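Local coordinates for protein Phthiocerol/phenolphthiocerol synthesis polyketide synthase type I PpsC (Mycobacterium tuberculosis, PDB 5NJI) that probably dehydrates polyketide intermediates, as the dehydratase domain of a type I polyketide synthase making phthiocerol lipids, and holds an enoyl-CoA in its pocket, at residues D166-Y177 with F191-Q201; A205-A215 with H225-T235. The protein carries 1 engineered substitution. All coordinates share one frame; numbering follows the deposited sequence. Where two conformers were deposited one is given.

Contact 1 (D166-Y177 with F191-Q201); sequences DLEDQLDPDDLY and FQGIVGLAVTQ
The hydroxyl of Y177 accepts from I194 N, with OH and N 3.0 Å apart and an N-H...O angle of 165°. The ring is held from two directions: Q192 lies over one face, its CG 4.2 Å from the centroid in a CH-pi contact, while I194 O sits at the edge in the ring plane. One helical residue earlier, L176 points its CG anti to the backbone N (chi1 172°), which brings CD2 down on I194 CD1 at 3.5 Å, tighter than a usual carbon contact. Its CB also meets L197 CD2 at 3.9 Å. P173 adds to this hydrophobic patch with CB 4.1 Å from I194 CG2. Helix 173-177 thus rests on the start of strand 194-200 in the second half of what is, by family, a double hotdog. At the other end strand 168-171 runs antiparallel to 194-200 at 146°, and D169 and V199 form a hydrogen-bonded pair, with D169 N to V199 O at 2.9 Å. Q201 NE2 then reaches D169 OD2 at 3.2 Å from above the carboxylate plane, although D169 is poorly ordered. Where the strands begin to part, water 2 links L171 O to L197 N. Further out, Q234 also hydrogen-bonds Y177 OH, R206 forms a salt bridge with E168, and D172 OD1 caps the helix by accepting from D174 N at 3.0 Å.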
loop_
_atom_site.group_PDB
_atom_site.type_symbol
_atom_site.label_atom_id
_atom_site.label_comp_id
_atom_site.label_asym_id
_atom_site.label_seq_id
_atom_site.Cartn_x
_atom_site.Cartn_y
_atom_site.Cartn_z
ATOM N N ASP A 166 1.370 -11.673 25.663
ATOM C CA ASP A 166 0.066 -12.041 25.127
ATOM C C ASP A 166 0.065 -13.470 24.600
ATOM O O ASP A 166 0.821 -13.805 23.691
ATOM C CB ASP A 166 -0.345 -11.081 24.011
ATOM C CG ASP A 166 -0.676 -9.697 24.525
ATOM O OD1 ASP A 166 -0.097 -9.293 25.554
ATOM O OD2 ASP A 166 -1.524 -9.021 23.909
ATOM N N LEU A 167 -0.809 -14.286 25.160
ATOM C CA LEU A 167 -0.921 -15.660 24.670
ATOM C C LEU A 167 -1.369 -15.571 23.214
ATOM O O LEU A 167 -2.154 -14.654 22.859
ATOM C CB LEU A 167 -1.873 -16.579 25.467
ATOM C CG LEU A 167 -1.527 -16.745 26.954
ATOM C CD1 LEU A 167 -0.113 -17.282 27.141
ATOM C CD2 LEU A 167 -1.740 -15.439 27.729
ATOM N N GLU A 168 -0.836 -16.497 22.412
ATOM C CA GLU A 168 -1.138 -16.558 20.989
ATOM C C GLU A 168 -1.827 -17.866 20.630
ATOM O O GLU A 168 -1.872 -18.822 21.406
ATOM C CB GLU A 168 0.134 -16.435 20.143
ATOM C CG GLU A 168 0.798 -15.081 20.142
ATOM C CD GLU A 168 2.038 -15.066 19.266
ATOM O OE1 GLU A 168 2.615 -16.151 19.039
ATOM O OE2 GLU A 168 2.428 -13.979 18.791
ATOM N N ASP A 169 -2.358 -17.880 19.411
ATOM C CA ASP A 169 -2.750 -19.095 18.715
ATOM C C ASP A 169 -2.077 -19.049 17.355
ATOM O O ASP A 169 -2.302 -18.107 16.592
ATOM C CB ASP A 169 -4.270 -19.189 18.562
ATOM C CG ASP A 169 -4.990 -19.221 19.893
ATOM O OD1 ASP A 169 -4.608 -20.037 20.758
ATOM O OD2 ASP A 169 -5.934 -18.424 20.076
ATOM N N GLN A 170 -1.236 -20.040 17.062
ATOM C CA GLN A 170 -0.570 -20.089 15.767
ATOM C C GLN A 170 -1.583 -20.367 14.663
ATOM O O GLN A 170 -2.557 -21.100 14.860
ATOM C CB GLN A 170 0.524 -21.165 15.757
ATOM C CG GLN A 170 1.548 -21.042 16.875
ATOM C CD GLN A 170 2.203 -19.675 16.931
ATOM O OE1 GLN A 170 2.731 -19.182 15.933
ATOM N NE2 GLN A 170 2.171 -19.054 18.108
ATOM N N LEU A 171 -1.356 -19.768 13.496
ATOM C CA LEU A 171 -2.216 -19.958 12.341
ATOM C C LEU A 171 -1.372 -20.393 11.149
ATOM O O LEU A 171 -0.148 -20.235 11.133
ATOM C CB LEU A 171 -2.989 -18.671 12.011
ATOM C CG LEU A 171 -3.858 -18.096 13.135
ATOM C CD1 LEU A 171 -4.493 -16.779 12.687
ATOM C CD2 LEU A 171 -4.937 -19.084 13.554
ATOM N N ASP A 172 -2.043 -20.943 10.140
ATOM C CA ASP A 172 -1.367 -21.422 8.947
ATOM C C ASP A 172 -1.487 -20.373 7.849
ATOM O O ASP A 172 -2.615 -20.040 7.455
ATOM C CB ASP A 172 -1.982 -22.744 8.496
ATOM C CG ASP A 172 -1.346 -23.305 7.226
ATOM O OD1 ASP A 172 -0.420 -22.685 6.664
ATOM O OD2 ASP A 172 -1.784 -24.391 6.787
ATOM N N PRO A 173 -0.385 -19.812 7.338
ATOM C CA PRO A 173 -0.522 -18.811 6.266
ATOM C C PRO A 173 -1.301 -19.312 5.061
ATOM O O PRO A 173 -1.985 -18.513 4.414
ATOM C CB PRO A 173 0.931 -18.484 5.908
ATOM C CG PRO A 173 1.704 -18.788 7.153
ATOM C CD PRO A 173 1.018 -19.974 7.754
ATOM N N ASP A 174 -1.219 -20.605 4.724
ATOM C CA ASP A 174 -1.994 -21.105 3.590
ATOM C C ASP A 174 -3.485 -20.871 3.786
ATOM O O ASP A 174 -4.209 -20.628 2.811
ATOM C CB ASP A 174 -1.732 -22.597 3.373
ATOM C CG ASP A 174 -0.275 -22.904 3.084
ATOM O OD1 ASP A 174 0.461 -21.982 2.679
ATOM O OD2 ASP A 174 0.132 -24.073 3.253
ATOM N N ASP A 175 -3.960 -20.941 5.032
ATOM C CA ASP A 175 -5.372 -20.707 5.309
ATOM C C ASP A 175 -5.747 -19.251 5.075
ATOM O O ASP A 175 -6.867 -18.964 4.641
ATOM C CB ASP A 175 -5.715 -21.090 6.750
ATOM C CG ASP A 175 -5.801 -22.593 6.962
ATOM O OD1 ASP A 175 -5.831 -23.342 5.964
ATOM O OD2 ASP A 175 -5.837 -23.020 8.137
ATOM N N LEU A 176 -4.846 -18.316 5.403
ATOM C CA LEU A 176 -5.119 -16.907 5.121
ATOM C C LEU A 176 -5.252 -16.667 3.622
ATOM O O LEU A 176 -6.217 -16.051 3.162
ATOM C CB LEU A 176 -4.027 -16.018 5.725
ATOM C CG LEU A 176 -4.093 -14.531 5.344
ATOM C CD1 LEU A 176 -5.344 -13.838 5.876
ATOM C CD2 LEU A 176 -2.838 -13.790 5.797
ATOM N N TYR A 177 -4.300 -17.149 2.834
ATOM C CA TYR A 177 -4.387 -16.927 1.398
ATOM C C TYR A 177 -5.601 -17.627 0.797
ATOM O O TYR A 177 -6.245 -17.076 -0.093
ATOM C CB TYR A 177 -3.079 -17.353 0.734
ATOM C CG TYR A 177 -1.961 -16.374 1.065
ATOM C CD1 TYR A 177 -2.032 -15.048 0.632
ATOM C CD2 TYR A 177 -0.857 -16.756 1.824
ATOM C CE1 TYR A 177 -1.044 -14.139 0.943
ATOM C CE2 TYR A 177 0.144 -15.848 2.137
ATOM C CZ TYR A 177 0.032 -14.533 1.711
ATOM O OH TYR A 177 1.030 -13.643 2.027
ATOM N N PHE A 191 3.334 -11.583 -4.039
ATOM C CA PHE A 191 2.667 -11.002 -2.880
ATOM C C PHE A 191 2.494 -11.974 -1.728
ATOM O O PHE A 191 1.930 -11.592 -0.708
ATOM C CB PHE A 191 1.287 -10.459 -3.284
ATOM C CG PHE A 191 1.341 -9.170 -4.059
ATOM C CD1 PHE A 191 1.615 -9.159 -5.413
ATOM C CD2 PHE A 191 1.125 -7.959 -3.416
ATOM C CE1 PHE A 191 1.694 -7.968 -6.126
ATOM C CE2 PHE A 191 1.199 -6.753 -4.124
ATOM C CZ PHE A 191 1.470 -6.759 -5.482
ATOM N N GLN A 192 2.945 -13.220 -1.866
ATOM C CA GLN A 192 2.743 -14.226 -0.824
ATOM C C GLN A 192 3.907 -14.183 0.164
ATOM O O GLN A 192 4.724 -15.106 0.283
ATOM C CB GLN A 192 2.575 -15.602 -1.456
ATOM C CG GLN A 192 1.234 -15.772 -2.187
ATOM C CD GLN A 192 1.175 -17.046 -3.014
ATOM O OE1 GLN A 192 1.919 -17.987 -2.757
ATOM N NE2 GLN A 192 0.306 -17.072 -4.031
ATOM N N GLY A 193 3.953 -13.081 0.900
ATOM C CA GLY A 193 5.026 -12.808 1.832
ATOM C C GLY A 193 4.767 -13.151 3.280
ATOM O O GLY A 193 5.683 -13.031 4.087
ATOM N N ILE A 194 3.572 -13.586 3.641
ATOM C CA ILE A 194 3.331 -14.016 5.012
ATOM C C ILE A 194 3.796 -15.462 5.140
ATOM O O ILE A 194 3.269 -16.358 4.473
ATOM C CB ILE A 194 1.856 -13.845 5.389
ATOM C CG1 ILE A 194 1.560 -12.341 5.507
ATOM C CG2 ILE A 194 1.559 -14.534 6.700
ATOM C CD1 ILE A 194 0.161 -11.991 5.859
ATOM N N VAL A 195 4.796 -15.691 5.986
ATOM C CA VAL A 195 5.380 -17.020 6.135
ATOM C C VAL A 195 5.213 -17.577 7.533
ATOM O O VAL A 195 5.502 -18.763 7.747
ATOM C CB VAL A 195 6.867 -17.047 5.716
ATOM C CG1 VAL A 195 6.960 -16.749 4.254
ATOM C CG2 VAL A 195 7.704 -16.068 6.518
ATOM N N GLY A 196 4.743 -16.780 8.471
ATOM C CA GLY A 196 4.324 -17.282 9.767
ATOM C C GLY A 196 3.236 -16.379 10.287
ATOM O O GLY A 196 3.204 -15.187 9.977
ATOM N N LEU A 197 2.334 -16.947 11.079
ATOM C CA LEU A 197 1.129 -16.223 11.423
ATOM C C LEU A 197 0.622 -16.701 12.772
ATOM O O LEU A 197 0.717 -17.889 13.082
ATOM C CB LEU A 197 0.088 -16.421 10.313
ATOM C CG LEU A 197 -1.172 -15.574 10.278
ATOM C CD1 LEU A 197 -0.834 -14.083 10.255
ATOM C CD2 LEU A 197 -1.970 -15.952 9.055
ATOM N N ALA A 198 0.112 -15.761 13.568
ATOM C CA ALA A 198 -0.508 -16.042 14.857
ATOM C C ALA A 198 -1.521 -14.944 15.139
ATOM O O ALA A 198 -1.482 -13.872 14.531
ATOM C CB ALA A 198 0.533 -16.132 15.975
ATOM N N VAL A 199 -2.447 -15.222 16.053
ATOM C CA VAL A 199 -3.428 -14.232 16.486
ATOM C C VAL A 199 -3.524 -14.301 17.999
ATOM O O VAL A 199 -3.547 -15.391 18.578
ATOM C CB VAL A 199 -4.803 -14.447 15.828
ATOM C CG1 VAL A 199 -5.398 -15.798 16.210
ATOM C CG2 VAL A 199 -5.757 -13.313 16.188
ATOM N N THR A 200 -3.561 -13.136 18.638
ATOM C CA THR A 200 -3.602 -13.080 20.090
ATOM C C THR A 200 -5.026 -13.293 20.594
ATOM O O THR A 200 -5.998 -13.324 19.835
ATOM C CB THR A 200 -3.069 -11.741 20.617
ATOM O OG1 THR A 200 -4.015 -10.699 20.338
ATOM C CG2 THR A 200 -1.724 -11.394 20.000
ATOM N N GLN A 201 -5.142 -13.450 21.919
ATOM C CA GLN A 201 -6.464 -13.597 22.520
ATOM C C GLN A 201 -7.321 -12.364 22.258
ATOM O O GLN A 201 -8.538 -12.471 22.077
ATOM C CB GLN A 201 -6.335 -13.852 24.025
ATOM C CG GLN A 201 -5.479 -15.057 24.390
ATOM C CD GLN A 201 -5.937 -16.328 23.706
ATOM O OE1 GLN A 201 -6.917 -16.948 24.119
ATOM N NE2 GLN A 201 -5.232 -16.722 22.651
HETATM O O HOH W 1 -3.109 -8.575 21.783
HETATM O O HOH W 2 2.402 -19.777 11.408
#

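Contact 2 (A205-A215 with H225-T235). With 8Z2 (~{S}-[2-[3-[[(2~{R})-4-[[[(2~{R},3~{S},4~{R},5~{R})-5-(6-aminopurin-9-yl)-4-oxidanyl-3-phosphonooxy-oxolan-2-yl]methoxy-oxidanyl-phosphoryl]oxy-oxidanyl-phosphoryl]oxy-3,3-dimethyl-2-oxidanyl-butanoyl]amino]propanoylamino]ethyl] (~{E})-dodec-2-enethioate), chain B.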
loop_
_atom_site.group_PDB
_atom_site.type_symbol
_atom_site.label_atom_id
_atom_site.label_comp_id
_atom_site.label_asym_id
_atom_site.label_seq_id
_atom_site.Cartn_x
_atom_site.Cartn_y
_atom_site.Cartn_z
ATOM N N ALA A 205 -3.379 -9.698 14.998
ATOM C CA ALA A 205 -2.628 -10.610 14.151
ATOM C C ALA A 205 -1.158 -10.244 14.163
ATOM O O ALA A 205 -0.795 -9.066 14.107
ATOM C CB ALA A 205 -3.151 -10.580 12.710
ATOM N N ARG A 206 -0.307 -11.268 14.223
ATOM C CA ARG A 206 1.134 -11.106 14.228
ATOM C C ARG A 206 1.698 -12.041 13.168
ATOM O O ARG A 206 1.445 -13.250 13.201
ATOM C CB ARG A 206 1.711 -11.403 15.617
ATOM C CG ARG A 206 0.939 -10.711 16.739
ATOM C CD ARG A 206 1.586 -10.883 18.104
ATOM N NE ARG A 206 2.739 -10.003 18.276
ATOM C CZ ARG A 206 4.014 -10.376 18.172
ATOM N NH1 ARG A 206 4.974 -9.477 18.347
ATOM N NH2 ARG A 206 4.340 -11.633 17.902
ATOM N N ALA A 207 2.424 -11.477 12.210
ATOM C CA ALA A 207 2.943 -12.232 11.084
ATOM C C ALA A 207 4.453 -12.074 10.962
ATOM O O ALA A 207 5.004 -10.987 11.148
ATOM C CB ALA A 207 2.287 -11.787 9.773
ATOM N N GLN A 208 5.111 -13.163 10.599
ATOM C CA GLN A 208 6.463 -13.114 10.087
ATOM C C GLN A 208 6.371 -12.918 8.583
ATOM O O GLN A 208 5.648 -13.662 7.923
ATOM C CB GLN A 208 7.203 -14.418 10.407
ATOM C CG GLN A 208 8.692 -14.421 10.090
ATOM C CD GLN A 208 9.522 -13.779 11.183
ATOM O OE1 GLN A 208 9.116 -13.738 12.342
ATOM N NE2 GLN A 208 10.690 -13.271 10.817
ATOM N N VAL A 209 7.104 -11.937 8.048
ATOM C CA VAL A 209 6.970 -11.555 6.647
ATOM C C VAL A 209 8.318 -11.560 5.949
ATOM O O VAL A 209 9.376 -11.419 6.559
ATOM C CB VAL A 209 6.275 -10.185 6.481
ATOM C CG1 VAL A 209 4.871 -10.251 7.077
ATOM C CG2 VAL A 209 7.088 -9.041 7.063
ATOM N N ARG A 210 8.263 -11.741 4.631
ATOM C CA ARG A 210 9.447 -11.722 3.798
ATOM C C ARG A 210 9.016 -11.210 2.436
ATOM O O ARG A 210 7.853 -11.344 2.053
ATOM C CB ARG A 210 10.070 -13.107 3.655
ATOM C CG ARG A 210 9.306 -13.983 2.692
ATOM C CD ARG A 210 9.811 -15.405 2.699
ATOM N NE ARG A 210 11.144 -15.516 2.118
ATOM C CZ ARG A 210 11.375 -15.617 0.810
ATOM N NH1 ARG A 210 10.361 -15.611 -0.049
ATOM N NH2 ARG A 210 12.616 -15.721 0.357
ATOM N N LEU A 211 9.946 -10.601 1.725
ATOM C CA LEU A 211 9.668 -10.113 0.395
ATOM C C LEU A 211 10.045 -11.186 -0.618
ATOM O O LEU A 211 11.227 -11.547 -0.698
ATOM C CB LEU A 211 10.450 -8.849 0.135
ATOM C CG LEU A 211 10.133 -8.120 -1.160
ATOM C CD1 LEU A 211 8.669 -7.615 -1.152
ATOM C CD2 LEU A 211 11.081 -6.964 -1.369
ATOM N N PRO A 212 9.091 -11.753 -1.364
ATOM C CA PRO A 212 9.457 -12.788 -2.335
ATOM C C PRO A 212 10.420 -12.251 -3.379
ATOM O O PRO A 212 10.420 -11.069 -3.714
ATOM C CB PRO A 212 8.114 -13.193 -2.952
ATOM C CG PRO A 212 7.102 -12.863 -1.912
ATOM C CD PRO A 212 7.627 -11.604 -1.272
ATOM N N ALA A 213 11.258 -13.155 -3.899
ATOM C CA ALA A 213 12.282 -12.752 -4.853
ATOM C C ALA A 213 11.682 -12.076 -6.072
ATOM O O ALA A 213 12.270 -11.126 -6.608
ATOM C CB ALA A 213 13.107 -13.964 -5.287
ATOM N N SER A 214 10.518 -12.550 -6.532
ATOM C CA SER A 214 9.912 -11.995 -7.738
ATOM C C SER A 214 9.360 -10.597 -7.536
ATOM O O SER A 214 8.898 -9.985 -8.504
ATOM C CB SER A 214 8.796 -12.910 -8.255
ATOM O OG SER A 214 7.759 -13.073 -7.297
ATOM N N ALA A 215 9.373 -10.086 -6.315
ATOM C CA ALA A 215 9.010 -8.709 -6.043
ATOM C C ALA A 215 10.219 -7.788 -5.968
ATOM O O ALA A 215 10.042 -6.573 -5.842
ATOM C CB ALA A 215 8.227 -8.626 -4.731
ATOM N N HIS A 225 8.046 0.272 -0.839
ATOM C CA HIS A 225 7.862 -0.877 -1.729
ATOM C C HIS A 225 6.365 -1.325 -1.629
ATOM O O HIS A 225 5.995 -1.787 -0.644
ATOM C CB HIS A 225 8.823 -2.079 -1.412
ATOM C CG HIS A 225 8.933 -3.081 -2.526
ATOM N ND1 HIS A 225 7.840 -3.609 -3.156
ATOM C CD2 HIS A 225 10.009 -3.607 -3.162
ATOM C CE1 HIS A 225 8.233 -4.415 -4.118
ATOM N NE2 HIS A 225 9.544 -4.435 -4.139
ATOM N N PRO A 226 5.575 -1.175 -2.681
ATOM C CA PRO A 226 4.170 -1.496 -2.604
ATOM C C PRO A 226 3.861 -2.966 -2.199
ATOM O O PRO A 226 2.935 -3.263 -1.565
ATOM C CB PRO A 226 3.654 -1.218 -4.038
ATOM C CG PRO A 226 4.615 -0.340 -4.628
ATOM C CD PRO A 226 5.921 -0.553 -3.965
ATOM N N VAL A 227 4.686 -3.872 -2.682
ATOM C CA VAL A 227 4.355 -5.295 -2.431
ATOM C C VAL A 227 4.548 -5.566 -0.952
ATOM O O VAL A 227 3.842 -6.195 -0.291
ATOM C CB VAL A 227 5.230 -6.312 -3.245
ATOM C CG1 VAL A 227 4.908 -7.720 -2.911
ATOM C CG2 VAL A 227 5.142 -5.981 -4.719
ATOM N N MET A 228 5.631 -5.024 -0.425
ATOM C CA MET A 228 5.862 -5.084 1.029
ATOM C C MET A 228 4.722 -4.445 2.137
ATOM O O MET A 228 4.225 -4.994 2.991
ATOM C CB MET A 228 7.270 -4.603 1.525
ATOM C CG MET A 228 7.648 -5.062 2.896
ATOM S SD MET A 228 8.166 -6.802 2.725
ATOM C CE MET A 228 9.099 -7.150 4.163
ATOM N N MET A 229 4.297 -3.275 1.658
ATOM C CA MET A 229 3.187 -2.606 2.290
ATOM C C MET A 229 1.927 -3.522 2.157
ATOM O O MET A 229 1.244 -3.708 3.073
ATOM C CB MET A 229 2.840 -1.208 1.747
ATOM C CG MET A 229 1.638 -0.590 2.410
ATOM S SD MET A 229 1.570 1.109 1.886
ATOM C CE MET A 229 0.028 1.584 2.579
ATOM N N ASP A 230 1.643 -4.052 0.963
ATOM C CA ASP A 230 0.486 -4.916 0.839
ATOM C C ASP A 230 0.608 -6.136 1.744
ATOM O O ASP A 230 -0.377 -6.538 2.371
ATOM C CB ASP A 230 0.284 -5.356 -0.614
ATOM C CG ASP A 230 -1.058 -6.047 -0.810
ATOM O OD1 ASP A 230 -2.083 -5.328 -0.877
ATOM O OD2 ASP A 230 -1.102 -7.301 -0.853
ATOM N N ILE A 231 1.800 -6.747 1.805
ATOM C CA ILE A 231 2.019 -7.907 2.668
ATOM C C ILE A 231 1.727 -7.544 4.112
ATOM O O ILE A 231 1.050 -8.284 4.836
ATOM C CB ILE A 231 3.457 -8.442 2.490
ATOM C CG1 ILE A 231 3.624 -9.118 1.133
ATOM C CG2 ILE A 231 3.824 -9.437 3.611
ATOM C CD1 ILE A 231 5.097 -9.226 0.686
ATOM N N ALA A 232 2.192 -6.378 4.547
ATOM C CA ALA A 232 1.861 -5.927 5.897
ATOM C C ALA A 232 0.351 -5.825 6.102
ATOM O O ALA A 232 -0.168 -6.249 7.136
ATOM C CB ALA A 232 2.526 -4.584 6.186
ATOM N N LEU A 233 -0.379 -5.279 5.125
ATOM C CA LEU A 233 -1.837 -5.156 5.231
ATOM C C LEU A 233 -2.544 -6.505 5.264
ATOM O O LEU A 233 -3.608 -6.625 5.876
ATOM C CB LEU A 233 -2.385 -4.346 4.054
ATOM C CG LEU A 233 -1.896 -2.907 3.911
ATOM C CD1 LEU A 233 -2.472 -2.310 2.636
ATOM C CD2 LEU A 233 -2.294 -2.080 5.135
ATOM N N GLN A 234 -1.988 -7.517 4.592
ATOM C CA GLN A 234 -2.605 -8.833 4.558
ATOM C C GLN A 234 -2.791 -9.393 5.956
ATOM O O GLN A 234 -3.675 -10.226 6.166
ATOM C CB GLN A 234 -1.751 -9.793 3.747
ATOM C CG GLN A 234 -1.716 -9.532 2.262
ATOM C CD GLN A 234 -0.624 -10.338 1.600
ATOM O OE1 GLN A 234 -0.136 -11.308 2.163
ATOM N NE2 GLN A 234 -0.207 -9.918 0.407
ATOM N N THR A 235 -1.968 -8.950 6.909
ATOM C CA THR A 235 -2.074 -9.417 8.288
ATOM C C THR A 235 -3.457 -9.151 8.857
ATOM O O THR A 235 -3.915 -9.879 9.745
ATOM C CB THR A 235 -1.021 -8.731 9.158
ATOM O OG1 THR A 235 -1.345 -7.353 9.294
ATOM C CG2 THR A 235 0.347 -8.825 8.561
HETATM C C2 8Z2 B . -13.892 12.857 -2.831
HETATM C C4 8Z2 B . -15.478 11.289 -3.546
HETATM C C5 8Z2 B . -15.817 12.090 -4.529
HETATM C C6 8Z2 B . -15.245 13.259 -4.677
HETATM C C8 8Z2 B . -17.047 10.379 -4.703
HETATM C C10 8Z2 B . -9.195 -8.450 4.908
HETATM C C11 8Z2 B . -9.969 -8.309 6.156
HETATM C C12 8Z2 B . -11.327 -8.876 5.991
HETATM N N9 8Z2 B . -16.202 10.198 -3.692
HETATM N N7 8Z2 B . -16.752 11.515 -5.241
HETATM N N3 8Z2 B . -14.515 11.648 -2.678
HETATM N N1 8Z2 B . -14.287 13.677 -3.849
HETATM N N6 8Z2 B . -15.688 13.949 -5.697
HETATM C "C1'" 8Z2 B . -15.731 9.289 -2.458
HETATM C "C2'" 8Z2 B . -16.566 9.893 -1.394
HETATM O "O2'" 8Z2 B . -15.551 10.020 -0.407
HETATM C "C3'" 8Z2 B . -17.728 8.788 -1.201
HETATM O "O3'" 8Z2 B . -18.877 9.428 -0.573
HETATM C "C4'" 8Z2 B . -16.646 7.607 -0.726
HETATM O "O4'" 8Z2 B . -15.699 7.788 -1.879
HETATM C "C5'" 8Z2 B . -16.904 6.113 -0.613
HETATM O "O5'" 8Z2 B . -17.258 5.468 -1.778
HETATM P P1 8Z2 B . -18.404 5.779 -2.659
HETATM O O11 8Z2 B . -17.735 6.740 -3.527
HETATM O O12 8Z2 B . -19.526 6.562 -2.083
HETATM O O6 8Z2 B . -18.995 4.430 -3.521
HETATM P P2 8Z2 B . -18.675 4.270 -5.095
HETATM O O21 8Z2 B . -18.150 5.607 -5.769
HETATM O O22 8Z2 B . -19.529 3.759 -6.088
HETATM O O7 8Z2 B . -17.487 3.179 -4.831
HETATM C CPA 8Z2 B . -17.162 2.466 -3.625
HETATM C CPB 8Z2 B . -15.943 1.595 -4.033
HETATM C CP8 8Z2 B . -14.874 2.560 -4.578
HETATM C CP7 8Z2 B . -15.387 0.819 -2.884
HETATM C CP9 8Z2 B . -16.386 0.630 -5.126
HETATM O OP3 8Z2 B . -14.581 3.416 -3.546
HETATM C CP6 8Z2 B . -13.575 1.876 -5.076
HETATM O OP2 8Z2 B . -13.647 1.112 -5.970
HETATM N NP2 8Z2 B . -12.420 2.322 -4.604
HETATM C CP5 8Z2 B . -11.104 1.866 -4.993
HETATM C CP4 8Z2 B . -10.645 0.769 -4.051
HETATM C CP3 8Z2 B . -9.244 0.301 -4.509
HETATM O OP1 8Z2 B . -8.902 0.456 -5.631
HETATM N NP1 8Z2 B . -8.471 -0.282 -3.625
HETATM C CP2 8Z2 B . -7.140 -0.711 -3.930
HETATM C CP1 8Z2 B . -7.130 -1.976 -4.713
HETATM S S 8Z2 B . -7.747 -3.370 -3.719
HETATM P P3 8Z2 B . -19.586 10.732 -1.521
HETATM O O31 8Z2 B . -19.572 10.057 -3.070
HETATM O O32 8Z2 B . -18.818 11.888 -1.740
HETATM O O33 8Z2 B . -20.956 11.181 -1.259
HETATM C CA1 8Z2 B . -6.572 -3.621 -2.766
HETATM C CA2 8Z2 B . -6.743 -4.760 -1.832
HETATM O OA1 8Z2 B . -5.541 -3.031 -2.680
HETATM C CA3 8Z2 B . -5.663 -5.014 -0.856
HETATM C CA4 8Z2 B . -5.863 -6.118 0.098
HETATM C CA5 8Z2 B . -4.840 -6.142 1.205
HETATM C CA6 8Z2 B . -5.149 -7.268 2.180
HETATM C CA7 8Z2 B . -6.317 -6.894 3.121
HETATM C CA8 8Z2 B . -6.957 -8.104 3.772
HETATM C CA9 8Z2 B . -7.878 -7.774 4.978
#
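H225 NE2 donates to A215 O at 2.8 Å, the carbonyl oxygen lying close to the imidazole plane at the ring's edge. The same ring turns ND1 to V227 N at 3.2 Å and so caps helix 226-234; with both ring nitrogens bonded in its plane, the rotation of the imidazole is fixed. The helix packs along strand 205-209 and the loop after it, as the central helix of a hotdog fold lies against its sheet, and it carries the D-x-x-x-Q sequence found in polyketide synthase dehydratases. V227 sets CG1 3.9 Å from A215 CB and also faces L211. M228, bent at its second torsion, leads its sulfur to the L211 side chain in one of its two conformers, which makes this contact less certain. D230 turns from the strand to the ligand pocket, where OD1 lies 3.5 Å from CA5 of the bound acyl chain. I231 goes back to the sheet side: its CG2 slides past V209 CG1 at 3.7 Å, and its CD1 meets CD of P212. Q234, a full turn after D230, donates from NE2 to D230 OD2 at 3.0 Å and 167°, meeting the oxygen on its anti side. At T235, CG2 touches A207 CB at 3.7 Å, while chi1 of 69° turns OG1 back on the helix to donate to A232 O at 2.7 Å, nearly along the C=O axis.

In the fold
Contact 1 closes before contact 2 opens along the chain, and their centres lie 13 Å apart on the same side of the chain's centre. Strands 194-200 and 205-209 follow one another and are antiparallel neighbours; the order across the sheet is 205-209, 194-200, 168-171, with 168-171 outermost within this chain, and helix 226-234 packs on strand 205-209. G196 O meets Q208 N at 2.8 Å at a classic beta bulge, where V195 and G196 both face Q208. A second link runs through the side chains of Y177 and Q234, and it joins the helix of contact 1 to the pocket-lining helix 226-234 of contact 2.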